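Local atomic coordinates of nuclear transport factor 2 family protein (Rhodopseudomonas palustris, PDB entry 3DM8), a protein that is of unknown function but belongs to the SnoaL-like branch of the nuclear transport factor 2 superfamily and may be an isomerase. Residues T27-P40 with G114-F126. Numbering follows the deposited sequence.
Sequences TIIDDNIDWAIYGP and GRLTNLRMVLDTF. With CE9 (dodecyl nona ethylene glycol ether), chain B.
Both terminal nitrogens of Arg120 converge on a single oxygen of Asp34 in a salt bridge: Arg120 NH1 lies 2.8 Å from Asp34 OD1 and NH2 2.9 Å from the same atom, both from one face of the carboxylate plane. This clasp spans the parallel pairing of strands 33-38 and 115-123 in the strongly curved mixed sheet of the NTF2-like (SnoaL-like) fold. The guanidinium is fixed from several sides: Arg120 NH2 also donates to Leu119 O (3.0 Å), Ala36 CB lies over one face, and a bend at chi2 (-63°) turns the chain over Ala36 of the neighbouring strand toward Asp34. The other carboxylate oxygen, Asp34 OD2, approaches C33 of the bound polyether detergent. A leucine in place of Arg120 would probably leave Asp34 without its counter-charge and its carboxylate freer to turn. On the opposite sheet face, Trp35, Ile37, Leu116, Leu119 and Met121 form an apolar layer; helix 53-66 and Phe9 of helix 5-19 help to cover it, and Leu107 and Met105 of the neighbouring strand 100-112 extend it. Leu119 CD2 sits over the six-membered ring of Trp35, 3.9 Å from its centroid, a CH-pi contact, while Leu116 CD2 comes to the ring edge. Before the strand, the chain changes direction through a type I turn, Asp30 to Ile33, tightened by an Asx turn in which Asp30 OD2 accepts from Asn32 N. At the far end, Tyr38 makes a cation-pi contact with Arg104 of the second subunit, and a water joins Tyr38 O (2.6 Å) to Leu123 N (2.9 Å). Thr125 places its methyl CG2 3.5 Å from Tyr38 O.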
loop_
_atom_site.group_PDB
_atom_site.type_symbol
_atom_site.label_atom_id
_atom_site.label_comp_id
_atom_site.label_asym_id
_atom_site.label_seq_id
_atom_site.Cartn_x
_atom_site.Cartn_y
_atom_site.Cartn_z
ATOM N N THR A 27 -9.176 -23.660 -3.473
ATOM C CA THR A 27 -8.541 -24.535 -2.482
ATOM C C THR A 27 -7.811 -23.722 -1.430
ATOM O O THR A 27 -7.785 -24.048 -0.239
ATOM C CB THR A 27 -7.579 -25.523 -3.164
ATOM O OG1 THR A 27 -8.377 -26.375 -3.986
ATOM C CG2 THR A 27 -6.845 -26.349 -2.179
ATOM N N ILE A 28 -7.204 -22.656 -1.907
ATOM C CA ILE A 28 -6.270 -21.856 -1.104
ATOM C C ILE A 28 -6.929 -20.798 -0.277
ATOM O O ILE A 28 -6.392 -20.408 0.728
ATOM C CB ILE A 28 -5.127 -21.254 -1.962
ATOM C CG1 ILE A 28 -3.925 -20.868 -1.079
ATOM C CG2 ILE A 28 -5.558 -20.056 -2.740
ATOM C CD1 ILE A 28 -2.571 -20.690 -1.908
ATOM N N ILE A 29 -8.112 -20.375 -0.671
ATOM C CA ILE A 29 -8.838 -19.346 0.093
ATOM C C ILE A 29 -9.546 -19.987 1.300
ATOM O O ILE A 29 -10.298 -20.967 1.137
ATOM C CB ILE A 29 -9.873 -18.632 -0.793
ATOM C CG1 ILE A 29 -9.190 -17.817 -1.915
ATOM C CG2 ILE A 29 -10.722 -17.649 0.042
ATOM C CD1 ILE A 29 -8.100 -16.942 -1.419
ATOM N N ASP A 30 -9.280 -19.512 2.526
ATOM C CA ASP A 30 -9.927 -20.086 3.726
ATOM C C ASP A 30 -11.411 -19.817 3.692
ATOM O O ASP A 30 -11.836 -18.767 3.252
ATOM C CB ASP A 30 -9.393 -19.444 5.007
ATOM C CG ASP A 30 -9.842 -20.160 6.275
ATOM O OD1 ASP A 30 -9.244 -21.209 6.634
ATOM O OD2 ASP A 30 -10.741 -19.636 6.962
ATOM N N ASP A 31 -12.192 -20.753 4.235
ATOM C CA ASP A 31 -13.630 -20.607 4.191
ATOM C C ASP A 31 -14.074 -19.310 4.853
ATOM O O ASP A 31 -15.111 -18.710 4.473
ATOM C CB ASP A 31 -14.361 -21.752 4.899
ATOM C CG ASP A 31 -14.422 -23.059 4.092
ATOM O OD1 ASP A 31 -14.029 -23.081 2.902
ATOM O OD2 ASP A 31 -14.913 -24.059 4.683
ATOM N N ASN A 32 -13.292 -18.852 5.831
ATOM C CA ASN A 32 -13.666 -17.666 6.617
ATOM C C ASN A 32 -12.709 -16.541 6.439
ATOM O O ASN A 32 -12.519 -15.724 7.325
ATOM C CB ASN A 32 -13.801 -17.992 8.107
ATOM C CG ASN A 32 -14.817 -19.097 8.356
ATOM O OD1 ASN A 32 -14.488 -20.227 8.831
ATOM N ND2 ASN A 32 -16.017 -18.837 7.945
ATOM N N ILE A 33 -12.109 -16.483 5.267
ATOM C CA ILE A 33 -11.188 -15.388 4.955
ATOM C C ILE A 33 -11.757 -14.008 5.304
ATOM O O ILE A 33 -12.942 -13.685 5.073
ATOM C CB ILE A 33 -10.746 -15.410 3.483
ATOM C CG1 ILE A 33 -9.647 -14.348 3.208
ATOM C CG2 ILE A 33 -11.977 -15.217 2.535
ATOM C CD1 ILE A 33 -8.901 -14.561 1.920
ATOM N N ASP A 34 -10.856 -13.175 5.841
ATOM C CA ASP A 34 -11.136 -11.768 6.164
ATOM C C ASP A 34 -10.378 -10.900 5.190
ATOM O O ASP A 34 -9.174 -10.824 5.218
ATOM C CB ASP A 34 -10.685 -11.502 7.594
ATOM C CG ASP A 34 -10.951 -10.107 8.080
ATOM O OD1 ASP A 34 -10.994 -9.138 7.300
ATOM O OD2 ASP A 34 -11.083 -10.003 9.341
ATOM N N TRP A 35 -11.125 -10.302 4.255
ATOM C CA TRP A 35 -10.564 -9.669 3.050
ATOM C C TRP A 35 -10.950 -8.216 2.888
ATOM O O TRP A 35 -12.096 -7.800 3.198
ATOM C CB TRP A 35 -11.113 -10.440 1.827
ATOM C CG TRP A 35 -10.912 -9.925 0.419
ATOM C CD1 TRP A 35 -11.617 -8.928 -0.222
ATOM C CD2 TRP A 35 -10.101 -10.528 -0.582
ATOM N NE1 TRP A 35 -11.215 -8.833 -1.527
ATOM C CE2 TRP A 35 -10.291 -9.818 -1.776
ATOM C CE3 TRP A 35 -9.224 -11.598 -0.583
ATOM C CZ2 TRP A 35 -9.639 -10.161 -2.942
ATOM C CZ3 TRP A 35 -8.526 -11.897 -1.709
ATOM C CH2 TRP A 35 -8.714 -11.200 -2.883
ATOM N N ALA A 36 -10.000 -7.411 2.405
ATOM C CA ALA A 36 -10.375 -6.032 1.953
ATOM C C ALA A 36 -9.439 -5.483 0.937
ATOM O O ALA A 36 -8.214 -5.551 1.067
ATOM C CB ALA A 36 -10.521 -5.021 3.173
ATOM N N ILE A 37 -10.021 -4.872 -0.087
ATOM C CA ILE A 37 -9.237 -4.089 -1.026
ATOM C C ILE A 37 -9.769 -2.694 -0.971
ATOM O O ILE A 37 -10.930 -2.500 -1.194
ATOM C CB ILE A 37 -9.342 -4.572 -2.495
ATOM C CG1 ILE A 37 -8.905 -6.004 -2.667
ATOM C CG2 ILE A 37 -8.493 -3.648 -3.432
ATOM C CD1 ILE A 37 -9.362 -6.556 -4.049
ATOM N N TYR A 38 -8.915 -1.734 -0.644
ATOM C CA TYR A 38 -9.388 -0.371 -0.411
ATOM C C TYR A 38 -9.416 0.393 -1.721
ATOM O O TYR A 38 -8.400 0.771 -2.273
ATOM C CB TYR A 38 -8.526 0.359 0.634
ATOM C CG TYR A 38 -8.612 -0.333 1.976
ATOM C CD1 TYR A 38 -7.570 -1.127 2.428
ATOM C CD2 TYR A 38 -9.757 -0.255 2.757
ATOM C CE1 TYR A 38 -7.630 -1.786 3.602
ATOM C CE2 TYR A 38 -9.821 -0.936 3.977
ATOM C CZ TYR A 38 -8.737 -1.711 4.374
ATOM O OH TYR A 38 -8.708 -2.412 5.564
ATOM N N GLY A 39 -10.626 0.681 -2.182
ATOM C CA GLY A 39 -10.769 1.497 -3.375
ATOM C C GLY A 39 -12.220 1.833 -3.650
ATOM O O GLY A 39 -13.103 1.412 -2.913
ATOM N N PRO A 40 -12.466 2.608 -4.695
ATOM C CA PRO A 40 -13.768 3.246 -4.858
ATOM C C PRO A 40 -14.777 2.318 -5.469
ATOM O O PRO A 40 -14.735 2.040 -6.667
ATOM C CB PRO A 40 -13.489 4.408 -5.812
ATOM C CG PRO A 40 -12.273 4.123 -6.482
ATOM C CD PRO A 40 -11.468 3.123 -5.636
ATOM N N GLY A 114 -1.899 -23.286 5.321
ATOM C CA GLY A 114 -1.595 -23.182 3.893
ATOM C C GLY A 114 -2.712 -22.505 3.156
ATOM O O GLY A 114 -2.767 -22.485 1.918
ATOM N N ARG A 115 -3.634 -21.951 3.920
ATOM C CA ARG A 115 -4.762 -21.233 3.314
ATOM C C ARG A 115 -4.665 -19.759 3.661
ATOM O O ARG A 115 -4.275 -19.392 4.760
ATOM C CB ARG A 115 -6.088 -21.795 3.818
ATOM C CG ARG A 115 -6.340 -23.236 3.409
ATOM C CD ARG A 115 -7.790 -23.630 3.717
ATOM N NE ARG A 115 -7.862 -23.861 5.138
ATOM C CZ ARG A 115 -7.477 -25.004 5.695
ATOM N NH1 ARG A 115 -7.027 -25.991 4.926
ATOM N NH2 ARG A 115 -7.516 -25.158 7.010
ATOM N N LEU A 116 -5.098 -18.941 2.722
ATOM C CA LEU A 116 -5.176 -17.466 2.906
ATOM C C LEU A 116 -6.343 -17.131 3.813
ATOM O O LEU A 116 -7.496 -17.375 3.481
ATOM C CB LEU A 116 -5.338 -16.757 1.568
ATOM C CG LEU A 116 -5.355 -15.224 1.581
ATOM C CD1 LEU A 116 -3.928 -14.737 1.986
ATOM C CD2 LEU A 116 -5.796 -14.678 0.265
ATOM N N THR A 117 -6.030 -16.533 4.955
ATOM C CA THR A 117 -7.014 -16.211 6.007
ATOM C C THR A 117 -7.288 -14.726 6.164
ATOM O O THR A 117 -8.319 -14.308 6.655
ATOM C CB THR A 117 -6.603 -16.798 7.367
ATOM O OG1 THR A 117 -5.304 -16.299 7.741
ATOM C CG2 THR A 117 -6.646 -18.333 7.315
ATOM N N ASN A 118 -6.350 -13.932 5.717
ATOM C CA ASN A 118 -6.458 -12.476 5.797
ATOM C C ASN A 118 -5.701 -11.825 4.631
ATOM O O ASN A 118 -4.532 -12.142 4.357
ATOM C CB ASN A 118 -5.950 -11.972 7.156
ATOM C CG ASN A 118 -6.404 -10.543 7.464
ATOM O OD1 ASN A 118 -5.999 -9.593 6.795
ATOM N ND2 ASN A 118 -7.296 -10.409 8.426
ATOM N N LEU A 119 -6.392 -10.896 3.957
ATOM C CA LEU A 119 -5.790 -10.069 2.939
ATOM C C LEU A 119 -6.235 -8.637 3.038
ATOM O O LEU A 119 -7.433 -8.339 3.267
ATOM C CB LEU A 119 -6.111 -10.642 1.537
ATOM C CG LEU A 119 -5.561 -9.897 0.331
ATOM C CD1 LEU A 119 -5.222 -10.890 -0.812
ATOM C CD2 LEU A 119 -6.501 -8.742 -0.244
ATOM N N ARG A 120 -5.254 -7.751 2.898
ATOM C CA ARG A 120 -5.492 -6.316 2.840
ATOM C C ARG A 120 -4.656 -5.751 1.714
ATOM O O ARG A 120 -3.461 -6.061 1.577
ATOM C CB ARG A 120 -5.100 -5.625 4.147
ATOM C CG ARG A 120 -5.961 -5.947 5.362
ATOM C CD ARG A 120 -7.386 -5.480 5.164
ATOM N NE ARG A 120 -8.191 -5.614 6.367
ATOM C CZ ARG A 120 -8.878 -6.710 6.672
ATOM N NH1 ARG A 120 -9.599 -6.767 7.754
ATOM N NH2 ARG A 120 -8.861 -7.724 5.859
ATOM N N MET A 121 -5.319 -5.019 0.854
ATOM C CA MET A 121 -4.674 -4.378 -0.274
ATOM C C MET A 121 -4.964 -2.906 -0.339
ATOM O O MET A 121 -6.086 -2.499 -0.274
ATOM C CB MET A 121 -5.102 -5.021 -1.586
ATOM C CG MET A 121 -4.505 -4.305 -2.746
ATOM S SD MET A 121 -5.014 -4.893 -4.349
ATOM C CE MET A 121 -4.080 -6.402 -4.147
ATOM N N VAL A 122 -3.899 -2.140 -0.470
ATOM C CA VAL A 122 -3.913 -0.691 -0.758
ATOM C C VAL A 122 -3.315 -0.488 -2.121
ATOM O O VAL A 122 -2.237 -0.976 -2.427
ATOM C CB VAL A 122 -3.020 0.090 0.257
ATOM C CG1 VAL A 122 -3.210 1.612 0.091
ATOM C CG2 VAL A 122 -3.385 -0.328 1.626
ATOM N N LEU A 123 -3.985 0.293 -2.950
ATOM C CA LEU A 123 -3.387 0.700 -4.206
ATOM C C LEU A 123 -3.583 2.149 -4.559
ATOM O O LEU A 123 -4.266 2.894 -3.858
ATOM C CB LEU A 123 -3.970 -0.123 -5.336
ATOM C CG LEU A 123 -5.456 0.064 -5.511
ATOM C CD1 LEU A 123 -5.743 -0.014 -6.956
ATOM C CD2 LEU A 123 -6.200 -1.010 -4.732
ATOM N N ASP A 124 -2.825 2.553 -5.567
ATOM C CA ASP A 124 -2.820 3.975 -6.033
ATOM C C ASP A 124 -4.088 4.160 -6.857
ATOM O O ASP A 124 -4.136 4.031 -8.085
ATOM C CB ASP A 124 -1.491 4.343 -6.746
ATOM C CG ASP A 124 -1.407 5.846 -7.105
ATOM O OD1 ASP A 124 -2.438 6.560 -6.994
ATOM O OD2 ASP A 124 -0.358 6.298 -7.618
ATOM N N THR A 125 -5.134 4.445 -6.099
ATOM C CA THR A 125 -6.499 4.470 -6.577
ATOM C C THR A 125 -6.776 5.704 -7.443
ATOM O O THR A 125 -7.547 5.625 -8.366
ATOM C CB THR A 125 -7.518 4.376 -5.434
ATOM O OG1 THR A 125 -7.107 5.270 -4.391
ATOM C CG2 THR A 125 -7.617 2.892 -4.932
ATOM N N PHE A 126 -6.124 6.825 -7.163
ATOM C CA PHE A 126 -6.325 7.999 -8.002
ATOM C C PHE A 126 -5.737 7.746 -9.382
ATOM O O PHE A 126 -6.368 8.014 -10.436
ATOM C CB PHE A 126 -5.768 9.282 -7.339
ATOM C CG PHE A 126 -6.048 10.548 -8.127
ATOM C CD1 PHE A 126 -7.231 11.223 -7.947
ATOM C CD2 PHE A 126 -5.135 11.039 -9.026
ATOM C CE1 PHE A 126 -7.505 12.356 -8.674
ATOM C CE2 PHE A 126 -5.380 12.180 -9.755
ATOM C CZ PHE A 126 -6.560 12.846 -9.578
HETATM C C29 CE9 B . -18.104 -6.151 11.658
HETATM C C30 CE9 B . -17.324 -6.261 10.349
HETATM O O31 CE9 B . -16.286 -7.225 10.507
HETATM C C32 CE9 B . -15.499 -7.412 9.336
HETATM C C33 CE9 B . -14.394 -8.399 9.656
HETATM O O34 CE9 B . -14.987 -9.649 9.978
HETATM C C35 CE9 B . -14.437 -10.189 11.169
HETATM C C36 CE9 B . -14.522 -11.700 11.120
HETATM O O37 CE9 B . -15.669 -12.098 11.860
HETATM C C38 CE9 B . -15.542 -11.805 13.244
HETATM C C39 CE9 B . -16.792 -11.086 13.723
HETATM O OXT CE9 B . -17.263 -11.770 14.888
HETATM O O HOH W 1 -7.001 -22.134 7.584
HETATM O O HOH W 2 -9.796 -15.124 8.970
HETATM O O HOH W 3 -6.081 1.854 -1.803
#